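Local coordinates for protein transcription factor tau subunit sfc1 (Schizosaccharomyces pombe, PDB 4BJI) that helps TFIIIC bind boxA promoter sites of tRNA and similar genes for RNA polymerase III recruitment, seen here as the DNA-binding domain of sfc1, at residues A[145-154]-A[174-185]. Residues are numbered along the deposited sequence; the frame is centred on the assembly and turned at random. Where two conformers were deposited one is given.
Sequences IVDPTIAPLL and RYYKVRDLMREK
Extended beyond CG (chi3 179°), the long chain of K185 spans from helix 172-189 to the turn at D147, where chi1 of -178° swings the carboxylate to meet it. K185 NZ takes the syn lone pair of D147 OD2 at 2.8 Å in a salt bridge and also donates to T149 OG1 at 3.1 Å. Aspartate suits the site because its second oxygen, OD1, accepts from T149 N, closing an Asx turn, and from T149 OG1, on the same face of the carboxylate. Replacing D147 by an alanine removes these oxygens, and K185 would probably lose its counter-charge while the T149 amide and hydroxyl lose their shared acceptor. Apolar side chains fill the middle: V178 CG2 meets L154 CD2 at 3.6 Å, I150 CD1 crosses to flexible, unbranched M182 (selenomethionine), and L153 is a knob among R174, K177, V178 and L181. R174, bent at chi2 and chi3, has N-H groups enough for two partners: NH1 meets an in-plane lone pair of L153 O at 2.9 Å (N-H...O 166°), under L153 CD2, and R174 NE forms a salt bridge with E208. Polar bonds at both ends of an apolar seam thus fix the turn and short helix 151-155 against the long helix.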
loop_
_atom_site.group_PDB
_atom_site.type_symbol
_atom_site.label_atom_id
_atom_site.label_comp_id
_atom_site.label_asym_id
_atom_site.label_seq_id
_atom_site.Cartn_x
_atom_site.Cartn_y
_atom_site.Cartn_z
ATOM N N ILE A 145 -3.039 6.142 -6.228
ATOM C CA ILE A 145 -2.308 7.230 -6.878
ATOM C C ILE A 145 -3.211 7.817 -7.960
ATOM O O ILE A 145 -3.443 7.202 -9.021
ATOM C CB ILE A 145 -0.989 6.742 -7.484
ATOM C CG1 ILE A 145 -0.100 6.159 -6.411
ATOM C CG2 ILE A 145 -0.319 7.923 -8.220
ATOM C CD1 ILE A 145 1.121 5.528 -6.990
ATOM N N VAL A 146 -3.750 9.003 -7.695
ATOM C CA VAL A 146 -4.658 9.631 -8.658
ATOM C C VAL A 146 -3.970 10.745 -9.448
ATOM O O VAL A 146 -4.498 11.249 -10.468
ATOM C CB VAL A 146 -5.937 10.214 -7.991
ATOM C CG1 VAL A 146 -6.709 9.086 -7.287
ATOM C CG2 VAL A 146 -5.624 11.361 -7.042
ATOM N N ASP A 147 -2.789 11.165 -9.007
ATOM C CA ASP A 147 -2.019 12.215 -9.690
ATOM C C ASP A 147 -1.967 11.897 -11.183
ATOM O O ASP A 147 -1.468 10.829 -11.553
ATOM C CB ASP A 147 -0.616 12.246 -9.113
ATOM C CG ASP A 147 0.271 13.329 -9.693
ATOM O OD1 ASP A 147 0.109 13.649 -10.884
ATOM O OD2 ASP A 147 1.145 13.826 -8.972
ATOM N N PRO A 148 -2.515 12.767 -12.050
ATOM C CA PRO A 148 -2.675 12.432 -13.464
ATOM C C PRO A 148 -1.375 12.432 -14.256
ATOM O O PRO A 148 -1.384 11.983 -15.430
ATOM C CB PRO A 148 -3.691 13.502 -13.955
ATOM C CG PRO A 148 -3.494 14.637 -13.063
ATOM C CD PRO A 148 -3.187 14.034 -11.702
ATOM N N THR A 149 -0.297 12.921 -13.669
ATOM C CA THR A 149 1.005 12.853 -14.309
ATOM C C THR A 149 1.742 11.569 -13.937
ATOM O O THR A 149 2.639 11.141 -14.653
ATOM C CB THR A 149 1.876 14.069 -13.954
ATOM O OG1 THR A 149 2.266 14.031 -12.566
ATOM C CG2 THR A 149 1.140 15.314 -14.248
ATOM N N ILE A 150 1.388 10.932 -12.829
ATOM C CA ILE A 150 2.076 9.716 -12.379
ATOM C C ILE A 150 1.272 8.455 -12.698
ATOM O O ILE A 150 1.817 7.425 -13.119
ATOM C CB ILE A 150 2.376 9.790 -10.876
ATOM C CG1 ILE A 150 3.282 11.011 -10.640
ATOM C CG2 ILE A 150 3.014 8.497 -10.417
ATOM C CD1 ILE A 150 3.681 11.294 -9.162
ATOM N N ALA A 151 -0.031 8.486 -12.481
ATOM C CA ALA A 151 -0.812 7.293 -12.652
ATOM C C ALA A 151 -0.650 6.617 -14.036
ATOM O O ALA A 151 -0.556 5.393 -14.093
ATOM C CB ALA A 151 -2.269 7.594 -12.336
ATOM N N PRO A 152 -0.605 7.390 -15.141
ATOM C CA PRO A 152 -0.450 6.713 -16.445
ATOM C C PRO A 152 0.842 5.933 -16.569
ATOM O O PRO A 152 0.910 4.945 -17.325
ATOM C CB PRO A 152 -0.470 7.868 -17.454
ATOM C CG PRO A 152 -1.214 8.963 -16.756
ATOM C CD PRO A 152 -0.788 8.843 -15.292
ATOM N N LEU A 153 1.879 6.342 -15.840
ATOM C CA LEU A 153 3.152 5.625 -15.895
ATOM C C LEU A 153 3.005 4.172 -15.433
ATOM O O LEU A 153 3.685 3.270 -15.926
ATOM C CB LEU A 153 4.221 6.304 -15.050
ATOM C CG LEU A 153 4.675 7.681 -15.525
ATOM C CD1 LEU A 153 5.558 8.347 -14.469
ATOM C CD2 LEU A 153 5.380 7.566 -16.783
ATOM N N LEU A 154 2.168 3.961 -14.411
ATOM C CA LEU A 154 1.967 2.584 -13.968
ATOM C C LEU A 154 0.768 1.921 -14.644
ATOM O O LEU A 154 0.788 0.675 -14.800
ATOM C CB LEU A 154 1.903 2.445 -12.444
ATOM C CG LEU A 154 3.146 2.888 -11.688
ATOM C CD1 LEU A 154 2.948 2.713 -10.190
ATOM C CD2 LEU A 154 4.392 2.135 -12.143
ATOM N N ARG A 174 10.991 1.720 -14.870
ATOM C CA ARG A 174 9.699 2.393 -14.756
ATOM C C ARG A 174 9.327 2.580 -13.278
ATOM O O ARG A 174 8.880 3.654 -12.860
ATOM C CB ARG A 174 8.626 1.600 -15.484
ATOM C CG ARG A 174 7.201 2.130 -15.307
ATOM C CD ARG A 174 6.950 3.539 -15.815
ATOM N NE ARG A 174 7.463 3.820 -17.156
ATOM C CZ ARG A 174 6.711 4.103 -18.207
ATOM N NH1 ARG A 174 5.400 4.026 -18.156
ATOM N NH2 ARG A 174 7.318 4.416 -19.342
ATOM N N TYR A 175 9.528 1.534 -12.479
ATOM C CA TYR A 175 9.261 1.620 -11.050
ATOM C C TYR A 175 10.022 2.733 -10.363
ATOM O O TYR A 175 9.444 3.498 -9.597
ATOM C CB TYR A 175 9.624 0.286 -10.387
ATOM C CG TYR A 175 9.243 0.197 -8.947
ATOM C CD1 TYR A 175 7.936 -0.050 -8.547
ATOM C CD2 TYR A 175 10.208 0.351 -7.964
ATOM C CE1 TYR A 175 7.602 -0.145 -7.202
ATOM C CE2 TYR A 175 9.868 0.237 -6.612
ATOM C CZ TYR A 175 8.571 -0.006 -6.275
ATOM O OH TYR A 175 8.218 -0.082 -4.925
ATOM N N TYR A 176 11.301 2.842 -10.645
ATOM C CA TYR A 176 12.125 3.841 -9.953
ATOM C C TYR A 176 11.904 5.242 -10.507
ATOM O O TYR A 176 12.032 6.212 -9.756
ATOM C CB TYR A 176 13.603 3.384 -9.901
ATOM C CG TYR A 176 13.788 2.207 -8.946
ATOM C CD1 TYR A 176 13.516 2.352 -7.590
ATOM C CD2 TYR A 176 14.201 0.964 -9.403
ATOM C CE1 TYR A 176 13.657 1.306 -6.718
ATOM C CE2 TYR A 176 14.323 -0.115 -8.527
ATOM C CZ TYR A 176 14.049 0.079 -7.198
ATOM O OH TYR A 176 14.167 -0.997 -6.315
ATOM N N LYS A 177 11.486 5.369 -11.769
ATOM C CA LYS A 177 11.037 6.676 -12.271
ATOM C C LYS A 177 9.814 7.143 -11.488
ATOM O O LYS A 177 9.775 8.284 -10.999
ATOM C CB LYS A 177 10.728 6.630 -13.747
ATOM C CG LYS A 177 9.984 7.915 -14.191
ATOM C CD LYS A 177 9.669 7.937 -15.673
ATOM C CE LYS A 177 10.921 8.278 -16.449
ATOM N NZ LYS A 177 10.598 8.538 -17.917
ATOM N N VAL A 178 8.826 6.268 -11.307
ATOM C CA VAL A 178 7.636 6.593 -10.546
ATOM C C VAL A 178 8.008 6.949 -9.104
ATOM O O VAL A 178 7.546 7.963 -8.555
ATOM C CB VAL A 178 6.658 5.423 -10.601
ATOM C CG1 VAL A 178 5.557 5.619 -9.544
ATOM C CG2 VAL A 178 6.056 5.370 -11.978
ATOM N N ARG A 179 8.860 6.152 -8.479
ATOM C CA ARG A 179 9.274 6.432 -7.104
ATOM C C ARG A 179 9.960 7.810 -7.013
ATOM O O ARG A 179 9.665 8.590 -6.083
ATOM C CB ARG A 179 10.154 5.269 -6.596
ATOM C CG ARG A 179 10.482 5.261 -5.099
ATOM C CD ARG A 179 11.562 6.275 -4.687
ATOM N NE ARG A 179 12.743 6.249 -5.543
ATOM C CZ ARG A 179 13.783 5.432 -5.423
ATOM N NH1 ARG A 179 13.831 4.531 -4.456
ATOM N NH2 ARG A 179 14.794 5.523 -6.282
ATOM N N ASP A 180 10.851 8.107 -7.941
ATOM C CA ASP A 180 11.548 9.399 -7.925
ATOM C C ASP A 180 10.577 10.549 -8.100
ATOM O O ASP A 180 10.736 11.592 -7.433
ATOM C CB ASP A 180 12.633 9.432 -8.977
ATOM C CG ASP A 180 13.857 8.559 -8.602
ATOM O OD1 ASP A 180 13.924 7.980 -7.487
ATOM O OD2 ASP A 180 14.753 8.469 -9.432
ATOM N N LEU A 181 9.608 10.408 -8.984
ATOM C CA LEU A 181 8.613 11.470 -9.180
ATOM C C LEU A 181 7.827 11.713 -7.913
ATOM O O LEU A 181 7.628 12.857 -7.497
ATOM C CB LEU A 181 7.646 11.079 -10.267
ATOM C CG LEU A 181 8.267 11.138 -11.638
ATOM C CD1 LEU A 181 7.334 10.452 -12.600
ATOM C CD2 LEU A 181 8.512 12.599 -11.990
HETATM N N MSE A 182 7.333 10.640 -7.300
HETATM C CA MSE A 182 6.571 10.745 -6.054
HETATM C C MSE A 182 7.422 11.375 -4.945
HETATM O O MSE A 182 6.947 12.247 -4.194
HETATM C CB MSE A 182 6.056 9.364 -5.636
HETATM C CG MSE A 182 5.023 8.817 -6.639
HETATM SE SE MSE A 182 4.466 7.022 -6.263
HETATM C CE MSE A 182 3.466 7.397 -4.680
ATOM N N ARG A 183 8.667 10.925 -4.808
ATOM C CA ARG A 183 9.535 11.428 -3.741
ATOM C C ARG A 183 9.745 12.927 -3.910
ATOM O O ARG A 183 9.637 13.700 -2.963
ATOM C CB ARG A 183 10.873 10.708 -3.762
ATOM C CG ARG A 183 11.768 11.120 -2.602
ATOM C CD ARG A 183 13.122 10.479 -2.774
ATOM N NE ARG A 183 13.726 11.002 -3.993
ATOM C CZ ARG A 183 14.497 10.309 -4.827
ATOM N NH1 ARG A 183 14.787 9.036 -4.589
ATOM N NH2 ARG A 183 14.980 10.903 -5.909
ATOM N N GLU A 184 10.033 13.345 -5.130
ATOM C CA GLU A 184 10.256 14.772 -5.396
ATOM C C GLU A 184 9.021 15.583 -5.045
ATOM O O GLU A 184 9.115 16.629 -4.391
ATOM C CB GLU A 184 10.591 15.001 -6.860
ATOM C CG GLU A 184 10.994 16.454 -7.140
ATOM C CD GLU A 184 12.340 16.802 -6.511
ATOM O OE1 GLU A 184 13.251 15.926 -6.482
ATOM O OE2 GLU A 184 12.458 17.911 -5.966
ATOM N N LYS A 185 7.843 15.113 -5.446
ATOM C CA LYS A 185 6.619 15.857 -5.123
ATOM C C LYS A 185 6.428 15.893 -3.604
ATOM O O LYS A 185 6.110 16.959 -3.030
ATOM C CB LYS A 185 5.419 15.277 -5.855
ATOM C CG LYS A 185 5.441 15.486 -7.353
ATOM C CD LYS A 185 4.064 15.393 -7.965
ATOM C CE LYS A 185 4.108 15.627 -9.472
ATOM N NZ LYS A 185 2.784 15.788 -10.013
#